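Local coordinates for extracellular solute-binding protein, family 1 (Bifidobacterium longum subsp. infantis ATCC 15697, PDB 3QUF) that probably captures a solute outside the cell and hands it to a membrane transporter, as other family 1 solute-binding proteins do, at residues Ala68-Thr73 / Met91-Asp96. Numbering follows the deposited sequence.
Sequences AQYIST and MDNRTD. With ACY (acetic acid), chain E.
I71 on helix 67-79 meets D92 and N93, the last two residues before helix 94-100. CB of I71 already lies 4.0 Å from CB of N93. The short branch, CG2, sits beside the backbone N and presses on N93: it comes 3.6 Å from CB of N93 and also touches CG and ND2 of that amide. The long branch leaves through CG1, which is tucked between the backbone N and the carbonyl carbon (chi1 62°), and then runs extended (chi2 -176°). This carries CD1 away from N93 to D92, where it stops 3.9 Å from CB; the methyl meets the methylene of the aspartate, not its carboxylate. One isoleucine thus spans two consecutive residues, and it also packs on the loop at T90.

No direct hydrogen bond joins the segments, but a water does: it donates to O of I71 at 2.8 Å and accepts from ND2 of N93 at 3.0 Å. The other end of the amide, OD1, takes the N-H of T90, so both ends of this buried group are engaged. ND2 also lies a long 4.4 Å from CE2 of Y70, oblique to its ring; the Y70 hydroxyl is hydrogen-bonded to O of Y35 and N of N88.

Beyond N93, an acetic acid molecule, probably from the crystallisation liquor, lies at the start of helix 94-100, where N of D96 donates to OXT at 3.0 Å in a nearly straight bond (167°). N-H groups at the first turn of a helix commonly hold a carboxylate oxygen, consistent with this site. The contact ties helix 67-79, which follows strand 57-63, to the turn between strand 86-89 and helix 94-100 in the α/β fold of family 1 solute-binding proteins.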
# COMPACT_ATOMS: atom_id res chain seq x y z
N ALA A 68 8.49 10.70 -10.52
CA ALA A 68 8.40 12.17 -10.54
C ALA A 68 8.22 12.66 -11.93
O ALA A 68 7.42 13.60 -12.19
CB ALA A 68 9.62 12.83 -9.93
N GLN A 69 8.99 12.04 -12.83
CA GLN A 69 8.96 12.43 -14.19
C GLN A 69 7.61 12.01 -14.73
O GLN A 69 7.07 12.72 -15.56
CB GLN A 69 10.13 11.83 -14.97
CG GLN A 69 10.10 12.12 -16.46
CD GLN A 69 9.48 10.99 -17.30
OE1 GLN A 69 8.92 10.02 -16.79
NE2 GLN A 69 9.59 11.13 -18.61
N TYR A 70 7.09 10.87 -14.29
CA TYR A 70 5.78 10.40 -14.80
C TYR A 70 4.70 11.43 -14.52
O TYR A 70 3.93 11.82 -15.43
CB TYR A 70 5.39 9.03 -14.20
CG TYR A 70 4.06 8.57 -14.79
CD1 TYR A 70 4.01 8.07 -16.05
CD2 TYR A 70 2.90 8.68 -14.07
CE1 TYR A 70 2.79 7.69 -16.63
CE2 TYR A 70 1.66 8.27 -14.62
CZ TYR A 70 1.64 7.79 -15.89
OH TYR A 70 0.46 7.42 -16.48
N ILE A 71 4.59 11.86 -13.27
CA ILE A 71 3.46 12.72 -12.94
C ILE A 71 3.56 14.08 -13.63
O ILE A 71 2.55 14.61 -14.10
CB ILE A 71 3.19 12.84 -11.44
CG1 ILE A 71 4.31 13.45 -10.66
CG2 ILE A 71 2.85 11.47 -10.84
CD1 ILE A 71 3.97 13.45 -9.17
N SER A 72 4.75 14.64 -13.75
CA SER A 72 4.83 15.95 -14.39
C SER A 72 4.61 15.84 -15.90
O SER A 72 3.99 16.72 -16.51
CB SER A 72 6.15 16.68 -14.04
OG SER A 72 7.26 16.00 -14.59
N THR A 73 5.13 14.78 -16.52
CA THR A 73 4.98 14.59 -17.95
C THR A 73 3.53 14.24 -18.28
O THR A 73 2.97 14.75 -19.26
CB THR A 73 5.97 13.55 -18.53
OG1 THR A 73 5.84 12.33 -17.83
CG2 THR A 73 7.43 14.06 -18.38
N MSE A 91 -0.30 7.14 -6.47
CA MSE A 91 -0.54 7.71 -5.14
C MSE A 91 -0.09 9.16 -5.05
O MSE A 91 -0.58 9.93 -4.18
CB MSE A 91 0.14 6.85 -4.06
CG MSE A 91 -0.39 5.39 -4.02
SE MSE A 91 -2.31 5.22 -3.72
CE MSE A 91 -2.96 4.93 -5.59
N ASP A 92 0.77 9.60 -5.97
CA ASP A 92 1.21 10.97 -5.95
C ASP A 92 0.40 11.94 -6.83
O ASP A 92 0.50 13.15 -6.64
CB ASP A 92 2.67 11.06 -6.41
CG ASP A 92 3.64 10.45 -5.42
OD1 ASP A 92 3.38 10.52 -4.20
OD2 ASP A 92 4.63 9.86 -5.89
N ASN A 93 -0.36 11.45 -7.81
CA ASN A 93 -1.11 12.36 -8.67
C ASN A 93 -2.62 12.12 -8.67
O ASN A 93 -3.34 12.83 -9.38
CB ASN A 93 -0.56 12.34 -10.11
CG ASN A 93 -1.03 11.10 -10.90
OD1 ASN A 93 -1.65 10.23 -10.32
ND2 ASN A 93 -0.76 11.03 -12.19
N ARG A 94 -3.11 11.16 -7.89
CA ARG A 94 -4.51 10.71 -8.09
C ARG A 94 -5.51 11.85 -7.91
O ARG A 94 -6.40 12.04 -8.77
CB ARG A 94 -4.89 9.52 -7.22
CG ARG A 94 -4.70 9.75 -5.74
CD ARG A 94 -4.81 8.43 -4.95
NE ARG A 94 -4.82 8.75 -3.55
CZ ARG A 94 -5.89 9.15 -2.84
NH1 ARG A 94 -7.09 9.30 -3.38
NH2 ARG A 94 -5.73 9.53 -1.57
N THR A 95 -5.37 12.65 -6.85
CA THR A 95 -6.35 13.72 -6.62
C THR A 95 -6.14 14.92 -7.55
O THR A 95 -7.11 15.48 -8.07
CB THR A 95 -6.41 14.10 -5.16
OG1 THR A 95 -5.14 14.55 -4.76
CG2 THR A 95 -6.84 12.92 -4.32
N ASP A 96 -4.88 15.25 -7.88
CA ASP A 96 -4.59 16.32 -8.84
C ASP A 96 -5.21 16.02 -10.20
O ASP A 96 -5.84 16.88 -10.79
CB ASP A 96 -3.09 16.56 -8.98
CG ASP A 96 -2.46 17.21 -7.73
OD1 ASP A 96 -3.15 17.99 -7.04
OD2 ASP A 96 -1.27 16.94 -7.49
C ACY E . -2.20 13.92 -5.11
O ACY E . -1.55 14.85 -4.55
OXT ACY E . -2.63 14.03 -6.28
CH3 ACY E . -2.47 12.70 -4.28
O HOH W 1 -0.01 13.65 -13.38